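Local coordinates for acetoin utilization protein (Exiguobacterium sibiricum, PDB 2Q04) that probably transfers an acetyl group from acetyl-CoA to a substrate that is not established, perhaps in acetoin utilization, at residues 10-15 with 110-115; 128-133 with 194-199; 136-141 with 179-184; 53-58 with 77-82. All blocks are in the same frame, centred on the assembly; numbering follows the deposited sequence.

Contact 1 (10-15 with 110-115); sequences RTLETS and QQIGKK
L12 lays its CD2 methyl over the first turn of helix 112-121, 3.9 Å from CG1 of I112 and also 3.9 Å from CG of K115. CG of L12 stands anti to the backbone N (chi1 -178°), which carries both methyls from the strand down to the helix; the second, CD1, rests against the same K115 methylene. CD2 also abuts two backbone carbonyls, lying 3.7 Å from Q110 O and as close to Q111 O. The K115 chain bends at chi2 (-77°), then runs extended to the base of R10, where its NZ comes within 4.0 Å of R10 CB. At the other end T14 crosses the Q110 side chain at about a right angle, its CB and CG2 against the glutamine's CB and CG; T14 OG1 is bound instead to the N of L16. One water ties the two backbones, donating to E13 O at 2.6 Å and to Q110 O at 2.7 Å. The contact thus seats strand 8-12, at the end of the sheet, on the start of the helix that follows the loop where GNAT proteins usually grip the pyrophosphate of acetyl-CoA. Its chemistry is that of a surface seam: the guanidinium of R10 leads away from the K115 amine, and the weak, long ion pair of K115 NZ with E118 probably eases the closeness of the two like charges.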
# COMPACT_ATOMS: atom_id res chain seq x y z
N ARG A 10 -8.07 -1.77 15.52
CA ARG A 10 -8.12 -0.58 16.37
C ARG A 10 -9.31 0.28 15.92
O ARG A 10 -9.67 0.28 14.74
CB ARG A 10 -6.82 0.23 16.26
CG ARG A 10 -5.56 -0.50 16.73
CD ARG A 10 -5.52 -0.67 18.22
NE ARG A 10 -4.21 -1.13 18.69
CZ ARG A 10 -3.80 -2.41 18.68
NH1 ARG A 10 -4.59 -3.37 18.21
NH2 ARG A 10 -2.58 -2.72 19.14
N THR A 11 -9.93 0.97 16.87
CA THR A 11 -10.99 1.90 16.56
C THR A 11 -10.43 3.31 16.51
O THR A 11 -9.84 3.78 17.47
CB THR A 11 -12.11 1.85 17.59
OG1 THR A 11 -12.73 0.56 17.56
CG2 THR A 11 -13.17 2.92 17.30
N LEU A 12 -10.56 3.96 15.36
CA LEU A 12 -10.09 5.31 15.19
C LEU A 12 -11.26 6.25 15.26
O LEU A 12 -12.28 6.03 14.60
CB LEU A 12 -9.38 5.46 13.82
CG LEU A 12 -8.79 6.84 13.52
CD1 LEU A 12 -7.78 7.23 14.59
CD2 LEU A 12 -8.15 6.88 12.15
N GLU A 13 -11.16 7.25 16.12
CA GLU A 13 -12.19 8.26 16.21
C GLU A 13 -11.93 9.31 15.17
O GLU A 13 -10.78 9.56 14.80
CB GLU A 13 -12.21 8.88 17.61
CG GLU A 13 -12.82 7.94 18.68
CD GLU A 13 -12.73 8.52 20.07
OE1 GLU A 13 -11.70 9.16 20.38
OE2 GLU A 13 -13.68 8.33 20.87
N THR A 14 -13.01 9.85 14.61
CA THR A 14 -12.92 10.90 13.59
C THR A 14 -14.06 11.89 13.77
O THR A 14 -14.91 11.71 14.66
CB THR A 14 -12.99 10.31 12.13
OG1 THR A 14 -14.35 10.03 11.79
CG2 THR A 14 -12.18 9.04 12.00
N SER A 15 -14.10 12.90 12.92
CA SER A 15 -15.19 13.88 12.92
C SER A 15 -16.49 13.24 12.40
O SER A 15 -17.57 13.76 12.61
CB SER A 15 -14.82 15.08 12.06
OG SER A 15 -14.32 14.67 10.80
N GLN A 110 -8.24 12.95 8.63
CA GLN A 110 -8.58 12.28 9.89
C GLN A 110 -7.53 11.21 10.25
O GLN A 110 -7.74 10.39 11.15
CB GLN A 110 -9.96 11.65 9.79
CG GLN A 110 -11.08 12.65 9.52
CD GLN A 110 -11.21 13.72 10.60
OE1 GLN A 110 -11.41 14.89 10.31
NE2 GLN A 110 -11.08 13.31 11.86
N GLN A 111 -6.40 11.23 9.52
CA GLN A 111 -5.26 10.34 9.81
C GLN A 111 -5.61 8.85 9.70
O GLN A 111 -5.04 8.00 10.40
CB GLN A 111 -4.67 10.65 11.19
CG GLN A 111 -4.27 12.12 11.35
CD GLN A 111 -3.26 12.34 12.45
OE1 GLN A 111 -3.45 11.90 13.59
NE2 GLN A 111 -2.19 13.04 12.14
N ILE A 112 -6.49 8.53 8.77
CA ILE A 112 -6.88 7.15 8.53
C ILE A 112 -5.76 6.38 7.87
O ILE A 112 -5.50 5.23 8.23
CB ILE A 112 -8.16 7.07 7.69
CG1 ILE A 112 -9.36 7.50 8.54
CG2 ILE A 112 -8.35 5.63 7.14
CD1 ILE A 112 -10.65 7.56 7.81
N GLY A 113 -5.09 7.01 6.90
CA GLY A 113 -3.95 6.39 6.21
C GLY A 113 -2.89 5.94 7.19
O GLY A 113 -2.44 4.80 7.15
N LYS A 114 -2.51 6.85 8.10
CA LYS A 114 -1.53 6.55 9.15
C LYS A 114 -1.92 5.28 9.91
O LYS A 114 -1.10 4.38 10.08
CB LYS A 114 -1.41 7.74 10.14
CG LYS A 114 -0.65 8.95 9.59
N LYS A 115 -3.17 5.22 10.37
CA LYS A 115 -3.65 4.07 11.16
C LYS A 115 -3.77 2.83 10.34
O LYS A 115 -3.55 1.74 10.82
CB LYS A 115 -4.99 4.38 11.81
CG LYS A 115 -4.88 4.95 13.19
CD LYS A 115 -4.55 3.87 14.22
CE LYS A 115 -4.56 4.43 15.63
NZ LYS A 115 -4.42 3.38 16.65
O HOH W 1 -8.65 10.68 13.72

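Contact 2 (128-133 with 194-199); sequences HYLILT and EVVAHF
L130 fills the space between strand 130-135 and helix 193-203, meeting three helix residues with its CB and two methyls. This is alpha/beta packing on one side of the GNAT-type mixed sheet, the strand and helix segments running nearly parallel (19°) with their axes 10.1 Å apart. CB of L130 touches V195 CG1 at 3.9 Å; CD1 reaches past it to CG2 of V196 and presses on F199 CB at 3.5 Å. CD2, the other branch, sits over one face of the F199 ring, a CH-pi contact 4.1 Å from the centroid and 18° off the ring normal. The two side chains cross at about a right angle.

L132, two residues along the same side of the strand, brings its CD2 obliquely to the ring. CG of F199 is anti to the backbone N (chi1 170°), and the ring leans off the helix toward the sheet. With an alanine in place of F199, CD2 of L130 would probably lose its aromatic face and a gap would open between the helix and the two strand leucines.

Further out, L183 and A185 of strand 182-187 also touch the F199 side chain, and F168 meets its ring edge-to-face. V195 rests on N92 and Y94, while backbone bonds from L130 and L132 to L96 fix the strand in the sheet. CD2 of L132 stands 3.9 Å from CE1 of F199.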
# COMPACT_ATOMS: atom_id res chain seq x y z
N HIS A 128 9.56 -9.55 8.38
CA HIS A 128 10.31 -10.50 7.58
C HIS A 128 10.32 -10.12 6.09
O HIS A 128 10.98 -10.77 5.28
CB HIS A 128 9.75 -11.90 7.75
CG HIS A 128 9.88 -12.43 9.14
ND1 HIS A 128 10.95 -13.21 9.54
CD2 HIS A 128 9.10 -12.28 10.23
CE1 HIS A 128 10.80 -13.52 10.82
NE2 HIS A 128 9.69 -12.97 11.26
N TYR A 129 9.60 -9.06 5.75
CA TYR A 129 9.49 -8.62 4.36
C TYR A 129 10.15 -7.29 4.12
O TYR A 129 10.23 -6.46 5.02
CB TYR A 129 8.02 -8.52 3.93
CG TYR A 129 7.31 -9.84 3.87
CD1 TYR A 129 7.36 -10.62 2.72
CD2 TYR A 129 6.58 -10.30 4.94
CE1 TYR A 129 6.70 -11.83 2.65
CE2 TYR A 129 5.92 -11.51 4.89
CZ TYR A 129 5.98 -12.28 3.75
OH TYR A 129 5.32 -13.49 3.70
N LEU A 130 10.68 -7.12 2.92
CA LEU A 130 11.02 -5.83 2.41
C LEU A 130 9.78 -5.35 1.63
O LEU A 130 9.42 -5.93 0.58
CB LEU A 130 12.27 -5.91 1.49
CG LEU A 130 12.87 -4.57 1.03
CD1 LEU A 130 14.33 -4.74 0.56
CD2 LEU A 130 12.01 -3.94 -0.07
N ILE A 131 9.08 -4.36 2.18
CA ILE A 131 7.82 -3.89 1.60
C ILE A 131 8.04 -2.62 0.78
O ILE A 131 8.29 -1.55 1.34
CB ILE A 131 6.74 -3.63 2.71
CG1 ILE A 131 6.58 -4.87 3.59
CG2 ILE A 131 5.38 -3.24 2.07
CD1 ILE A 131 5.80 -4.62 4.88
N LEU A 132 7.97 -2.74 -0.53
CA LEU A 132 8.14 -1.61 -1.40
C LEU A 132 6.80 -1.13 -1.89
O LEU A 132 5.81 -1.84 -1.81
CB LEU A 132 9.08 -1.97 -2.58
CG LEU A 132 8.67 -3.09 -3.58
CD1 LEU A 132 7.58 -2.63 -4.56
CD2 LEU A 132 9.89 -3.57 -4.35
N THR A 133 6.76 0.09 -2.39
CA THR A 133 5.52 0.66 -2.94
C THR A 133 5.86 1.71 -3.99
O THR A 133 6.91 2.35 -3.93
CB THR A 133 4.61 1.31 -1.79
OG1 THR A 133 3.24 1.27 -2.18
CG2 THR A 133 5.00 2.72 -1.51
N GLU A 194 20.74 -10.02 1.65
CA GLU A 194 20.58 -10.53 0.28
C GLU A 194 19.30 -9.99 -0.35
O GLU A 194 19.27 -9.70 -1.54
CB GLU A 194 20.56 -12.06 0.28
CG GLU A 194 21.90 -12.72 0.63
CD GLU A 194 22.27 -12.59 2.11
OE1 GLU A 194 21.35 -12.46 2.94
OE2 GLU A 194 23.48 -12.62 2.43
N VAL A 195 18.26 -9.89 0.46
CA VAL A 195 16.98 -9.37 0.00
C VAL A 195 17.10 -7.87 -0.33
O VAL A 195 16.54 -7.39 -1.32
CB VAL A 195 15.89 -9.56 1.08
CG1 VAL A 195 14.58 -8.89 0.65
CG2 VAL A 195 15.68 -11.05 1.35
N VAL A 196 17.83 -7.14 0.51
CA VAL A 196 18.04 -5.72 0.31
C VAL A 196 18.88 -5.48 -0.93
O VAL A 196 18.64 -4.53 -1.68
CB VAL A 196 18.73 -5.08 1.52
CG1 VAL A 196 19.15 -3.64 1.20
CG2 VAL A 196 17.80 -5.11 2.73
N ALA A 197 19.89 -6.32 -1.13
CA ALA A 197 20.76 -6.20 -2.30
C ALA A 197 19.97 -6.42 -3.57
O ALA A 197 20.22 -5.78 -4.58
CB ALA A 197 21.90 -7.20 -2.21
N HIS A 198 19.03 -7.37 -3.53
CA HIS A 198 18.18 -7.65 -4.67
C HIS A 198 17.31 -6.45 -4.97
O HIS A 198 17.14 -6.07 -6.12
CB HIS A 198 17.31 -8.86 -4.39
CG HIS A 198 16.46 -9.26 -5.55
ND1 HIS A 198 16.96 -9.45 -6.81
CD2 HIS A 198 15.15 -9.60 -5.61
CE1 HIS A 198 15.99 -9.84 -7.62
NE2 HIS A 198 14.88 -9.94 -6.91
N PHE A 199 16.76 -5.85 -3.92
CA PHE A 199 15.94 -4.66 -4.07
C PHE A 199 16.73 -3.53 -4.71
O PHE A 199 16.23 -2.84 -5.58
CB PHE A 199 15.39 -4.21 -2.71
CG PHE A 199 14.73 -2.84 -2.73
CD1 PHE A 199 13.60 -2.61 -3.50
CD2 PHE A 199 15.23 -1.80 -1.95
CE1 PHE A 199 12.99 -1.35 -3.51
CE2 PHE A 199 14.62 -0.55 -1.96
CZ PHE A 199 13.49 -0.33 -2.74

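Contact 3 (136-141 with 179-184); sequences YYWHWD and PANCLM. With EDO (1,2-ethanediol), chain J; EDO (1,2-ethanediol), chain K.
N181 drives its amide into the turn at 136-139, where the contact is tight. Its OD1 accepts the backbone N-H of Y137 at 2.8 Å, a fairly straight bond (160° at the hydrogen) with the donor tilted 27° from the carbonyl plane. The same oxygen lies 3.3 Å from Y136 CA and at the edge of the Y137 ring, whose plane is nearly that of the amide. CG of N181 is anti to its own carbonyl carbon (chi1 -57°), a setting that swings the amide in toward the turn. ND2 faces W138, 3.9 Å from CZ3 with the amide and indole planes steeply inclined, and makes a weak bond to E174 O. Were N181 replaced by a leucine, the Y137 N-H would probably lose its acceptor and the 3-10 turn be less firmly tied to the segment leading into strand 182-187.

The solvent side carries the exposed residues Y137 and W138; W140, more sheltered, meets A180 more lightly: CH2 at its ring edge is 3.5 Å from A180 O, while CZ3 and A180 CB are 4.4 Å apart. Two 1,2-ethanediol molecules, probably from the crystallisation liquor, bind H139 O and N181 O.

The turn follows strand 130-135, whose neighbour in the sheet is 182-187. Helix 149-162 flanks it, Y152 stacking on W140 and R153 binding A180 O, and helix 173-176 touches Y136.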
# COMPACT_ATOMS: atom_id res chain seq x y z
N TYR A 136 2.33 7.13 -8.29
CA TYR A 136 2.39 7.92 -9.50
C TYR A 136 1.36 9.04 -9.47
O TYR A 136 0.20 8.80 -9.13
CB TYR A 136 2.12 7.03 -10.70
CG TYR A 136 2.98 5.80 -10.77
CD1 TYR A 136 4.12 5.76 -11.57
CD2 TYR A 136 2.64 4.66 -10.06
CE1 TYR A 136 4.91 4.61 -11.65
CE2 TYR A 136 3.43 3.50 -10.13
CZ TYR A 136 4.55 3.49 -10.93
OH TYR A 136 5.32 2.36 -11.02
N TYR A 137 1.75 10.23 -9.94
CA TYR A 137 0.87 11.42 -9.87
C TYR A 137 -0.51 11.17 -10.52
O TYR A 137 -1.51 11.79 -10.14
CB TYR A 137 1.55 12.63 -10.54
CG TYR A 137 1.25 12.74 -12.03
CD1 TYR A 137 0.02 13.25 -12.48
CD2 TYR A 137 2.15 12.30 -12.99
CE1 TYR A 137 -0.29 13.31 -13.82
CE2 TYR A 137 1.86 12.38 -14.35
CZ TYR A 137 0.63 12.87 -14.76
OH TYR A 137 0.32 12.93 -16.11
N TRP A 138 -0.54 10.29 -11.53
CA TRP A 138 -1.77 10.09 -12.35
C TRP A 138 -2.89 9.24 -11.66
O TRP A 138 -3.92 8.95 -12.28
CB TRP A 138 -1.42 9.52 -13.75
CG TRP A 138 -0.53 8.28 -13.73
CD1 TRP A 138 -0.90 7.01 -13.39
CD2 TRP A 138 0.84 8.19 -14.13
NE1 TRP A 138 0.16 6.15 -13.52
CE2 TRP A 138 1.24 6.85 -13.99
CE3 TRP A 138 1.78 9.13 -14.58
CZ2 TRP A 138 2.55 6.42 -14.28
CZ3 TRP A 138 3.08 8.69 -14.87
CH2 TRP A 138 3.45 7.36 -14.72
N HIS A 139 -2.66 8.85 -10.40
CA HIS A 139 -3.66 8.13 -9.62
C HIS A 139 -4.12 8.95 -8.40
O HIS A 139 -4.94 8.50 -7.61
CB HIS A 139 -3.11 6.77 -9.15
CG HIS A 139 -2.73 5.85 -10.27
ND1 HIS A 139 -1.52 5.20 -10.33
CD2 HIS A 139 -3.41 5.47 -11.38
CE1 HIS A 139 -1.47 4.45 -11.42
NE2 HIS A 139 -2.61 4.60 -12.07
N TRP A 140 -3.62 10.19 -8.29
CA TRP A 140 -3.89 11.03 -7.12
C TRP A 140 -5.10 11.91 -7.37
O TRP A 140 -5.28 12.45 -8.45
CB TRP A 140 -2.67 11.91 -6.80
CG TRP A 140 -1.43 11.12 -6.49
CD1 TRP A 140 -1.35 9.81 -6.11
CD2 TRP A 140 -0.09 11.64 -6.38
NE1 TRP A 140 -0.05 9.45 -5.86
CE2 TRP A 140 0.74 10.56 -6.01
CE3 TRP A 140 0.49 12.90 -6.60
CZ2 TRP A 140 2.13 10.70 -5.85
CZ3 TRP A 140 1.87 13.03 -6.45
CH2 TRP A 140 2.67 11.94 -6.06
N ASP A 141 -5.95 12.06 -6.34
CA ASP A 141 -7.16 12.88 -6.44
C ASP A 141 -6.86 14.32 -6.04
O ASP A 141 -7.34 14.80 -5.02
CB ASP A 141 -8.27 12.31 -5.55
CG ASP A 141 -9.62 13.00 -5.78
OD1 ASP A 141 -9.77 13.71 -6.81
OD2 ASP A 141 -10.51 12.82 -4.93
N PRO A 179 9.44 13.83 -11.34
CA PRO A 179 10.03 13.88 -10.00
C PRO A 179 9.03 13.67 -8.85
O PRO A 179 9.43 13.29 -7.76
CB PRO A 179 10.62 15.28 -9.92
CG PRO A 179 10.84 15.67 -11.27
CD PRO A 179 9.82 15.01 -12.13
N ALA A 180 7.76 13.97 -9.09
CA ALA A 180 6.74 13.79 -8.06
C ALA A 180 6.49 12.31 -7.76
O ALA A 180 6.17 11.93 -6.62
CB ALA A 180 5.45 14.47 -8.46
N ASN A 181 6.64 11.45 -8.78
CA ASN A 181 6.51 10.00 -8.57
C ASN A 181 7.61 9.52 -7.65
O ASN A 181 8.65 10.18 -7.51
CB ASN A 181 6.59 9.24 -9.89
CG ASN A 181 5.55 9.68 -10.89
OD1 ASN A 181 4.51 10.24 -10.52
ND2 ASN A 181 5.82 9.45 -12.16
N CYS A 182 7.40 8.39 -7.01
CA CYS A 182 8.42 7.87 -6.13
C CYS A 182 8.28 6.39 -5.80
O CYS A 182 7.20 5.81 -5.85
CB CYS A 182 8.47 8.69 -4.82
SG CYS A 182 7.00 8.54 -3.75
N LEU A 183 9.42 5.79 -5.50
CA LEU A 183 9.49 4.46 -4.97
C LEU A 183 9.81 4.60 -3.51
O LEU A 183 10.69 5.36 -3.13
CB LEU A 183 10.60 3.67 -5.67
CG LEU A 183 11.12 2.40 -4.98
CD1 LEU A 183 10.06 1.27 -5.02
CD2 LEU A 183 12.40 1.96 -5.64
N MSE A 184 9.10 3.88 -2.68
CA MSE A 184 9.38 3.86 -1.25
C MSE A 184 9.40 2.45 -0.79
O MSE A 184 8.82 1.58 -1.44
CB MSE A 184 8.33 4.65 -0.48
CG MSE A 184 8.21 6.08 -0.88
SE MSE A 184 6.94 7.01 0.18
CE MSE A 184 7.84 6.88 1.90
C1 EDO J . -3.48 8.11 -3.59
O1 EDO J . -2.15 8.17 -3.04
C2 EDO J . -3.78 6.71 -4.08
O2 EDO J . -4.86 6.75 -5.01
C1 EDO K . 13.57 9.64 -8.75
O1 EDO K . 14.55 8.64 -8.40
C2 EDO K . 12.27 9.37 -7.98
O2 EDO K . 11.40 10.52 -8.01

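Contact 4 (53-58 with 77-82); sequences VEIAAL and TFLYPD
I55 meets strand 71-79 with both of its branches. Its CG1 is anti to the carbonyl carbon (chi1 -72°) with CD1 extended beyond it, which brings the tip to 4.1 Å from T77 CB, with T77 CG2 close by. CG2, the other branch, is anti to the backbone N and drops onto the strand backbone, 3.7 Å from F78 O. CG1 itself touches CD1 of L79 at 4.1 Å, the two side chains crossing at about a right angle. L79 has CG between its backbone N and carbonyl carbon (chi1 64°), a rotamer that turns CD1 back to the isoleucine.

These residues join helix 45-56 to one side of the central sheet of the GNAT fold, at the end of the antiparallel hairpin formed by strands 62-68 and 71-79. I63 of the first hairpin strand touches both I55 and T77, extending the apolar patch across to the next strand. On the sheet's other side the F78 ring packs on L96 and L98.

T77 presents carbon to the helix; its OG1 is hydrogen-bonded to A100 N on strand 95-103, which would help to fix the rotation of the side chain. L58, farther along the chain, extends its side chain toward the strand and brings CD1 to 4.2 Å from L79 CB. Its own N is hydrogen-bonded to I55 O at 2.9 Å, which probably helps to place it.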
# COMPACT_ATOMS: atom_id res chain seq x y z
N VAL A 53 -11.16 -8.30 -2.92
CA VAL A 53 -11.54 -9.65 -2.56
C VAL A 53 -10.52 -10.65 -3.12
O VAL A 53 -10.07 -11.55 -2.42
CB VAL A 53 -12.95 -10.01 -3.08
CG1 VAL A 53 -13.23 -11.49 -2.93
CG2 VAL A 53 -14.02 -9.18 -2.35
N GLU A 54 -10.16 -10.46 -4.39
CA GLU A 54 -9.21 -11.34 -5.06
C GLU A 54 -7.85 -11.31 -4.41
O GLU A 54 -7.22 -12.33 -4.24
CB GLU A 54 -9.07 -10.97 -6.52
CG GLU A 54 -10.20 -11.49 -7.39
CD GLU A 54 -10.09 -11.02 -8.81
OE1 GLU A 54 -9.22 -10.17 -9.10
OE2 GLU A 54 -10.88 -11.51 -9.65
N ILE A 55 -7.39 -10.12 -4.06
CA ILE A 55 -6.12 -9.97 -3.38
C ILE A 55 -6.14 -10.72 -2.05
O ILE A 55 -5.21 -11.46 -1.73
CB ILE A 55 -5.78 -8.48 -3.14
CG1 ILE A 55 -5.41 -7.80 -4.46
CG2 ILE A 55 -4.63 -8.35 -2.14
CD1 ILE A 55 -5.30 -6.26 -4.36
N ALA A 56 -7.22 -10.55 -1.28
CA ALA A 56 -7.37 -11.21 0.02
C ALA A 56 -7.28 -12.72 -0.11
O ALA A 56 -6.85 -13.40 0.82
CB ALA A 56 -8.67 -10.82 0.65
N ALA A 57 -7.70 -13.24 -1.26
CA ALA A 57 -7.70 -14.69 -1.52
C ALA A 57 -6.30 -15.24 -1.83
O ALA A 57 -6.10 -16.45 -1.86
CB ALA A 57 -8.65 -15.02 -2.66
N LEU A 58 -5.33 -14.36 -2.08
CA LEU A 58 -3.97 -14.80 -2.40
C LEU A 58 -3.26 -15.31 -1.15
O LEU A 58 -3.50 -14.83 -0.03
CB LEU A 58 -3.17 -13.66 -3.01
CG LEU A 58 -3.63 -13.16 -4.38
CD1 LEU A 58 -2.90 -11.87 -4.74
CD2 LEU A 58 -3.42 -14.24 -5.46
N THR A 77 -3.60 -2.30 0.59
CA THR A 77 -3.40 -3.67 0.05
C THR A 77 -1.94 -4.10 0.07
O THR A 77 -1.04 -3.27 -0.05
CB THR A 77 -3.89 -3.77 -1.40
OG1 THR A 77 -2.97 -3.11 -2.28
CG2 THR A 77 -5.27 -3.16 -1.55
N PHE A 78 -1.73 -5.41 0.24
CA PHE A 78 -0.40 -5.99 0.18
C PHE A 78 -0.45 -7.25 -0.61
O PHE A 78 -1.37 -8.05 -0.44
CB PHE A 78 0.12 -6.31 1.58
CG PHE A 78 0.25 -5.13 2.44
CD1 PHE A 78 1.45 -4.43 2.50
CD2 PHE A 78 -0.83 -4.68 3.19
CE1 PHE A 78 1.57 -3.30 3.30
CE2 PHE A 78 -0.71 -3.56 3.99
CZ PHE A 78 0.49 -2.87 4.05
N LEU A 79 0.53 -7.43 -1.48
CA LEU A 79 0.64 -8.64 -2.28
C LEU A 79 1.99 -8.66 -2.94
O LEU A 79 2.75 -7.68 -2.84
CB LEU A 79 -0.47 -8.70 -3.35
CG LEU A 79 -0.46 -7.61 -4.44
CD1 LEU A 79 -1.45 -7.96 -5.55
CD2 LEU A 79 -0.77 -6.21 -3.86
N TYR A 80 2.32 -9.75 -3.61
CA TYR A 80 3.58 -9.83 -4.34
C TYR A 80 3.55 -8.91 -5.53
O TYR A 80 2.49 -8.69 -6.12
CB TYR A 80 3.88 -11.26 -4.79
CG TYR A 80 4.41 -12.15 -3.69
CD1 TYR A 80 5.42 -11.70 -2.84
CD2 TYR A 80 3.98 -13.46 -3.55
CE1 TYR A 80 5.92 -12.50 -1.85
CE2 TYR A 80 4.48 -14.28 -2.56
CZ TYR A 80 5.46 -13.79 -1.71
OH TYR A 80 5.97 -14.60 -0.72
N PRO A 81 4.71 -8.33 -5.89
CA PRO A 81 4.80 -7.40 -7.01
C PRO A 81 4.25 -7.97 -8.32
O PRO A 81 4.29 -9.18 -8.52
CB PRO A 81 6.30 -7.13 -7.13
CG PRO A 81 6.85 -7.41 -5.80
CD PRO A 81 6.02 -8.50 -5.23
N ASP A 82 3.76 -7.10 -9.19
CA ASP A 82 3.16 -7.51 -10.47
C ASP A 82 4.18 -8.22 -11.37
O ASP A 82 5.27 -7.70 -11.60
CB ASP A 82 2.58 -6.27 -11.20
CG ASP A 82 1.81 -6.64 -12.47
OD1 ASP A 82 2.45 -6.83 -13.53
OD2 ASP A 82 0.56 -6.67 -12.41

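How the contacts relate
All four contacts reach one mixed sheet. Contact 4 is nested inside the loop closed by contact 1; contact 2 opens after that loop has closed, and contact 3 is nested inside the loop closed by contact 2. Contacts 1 and 2 lie on opposite sides of the chain's centre, 28 Å apart between centres, yet strand 130-135 is the next strand after helix 112-121. Contacts 2 and 3 touch along neighbouring strands: T133 N lies 2.7 Å from M184 O, a probable hydrogen bond, and the F199 ring packs on L183. Contact 2 also meets contact 4, through I131 and F78. The sheet thereby connects the early hairpin strands with the C-terminal strand and helix of this probable acetyltransferase.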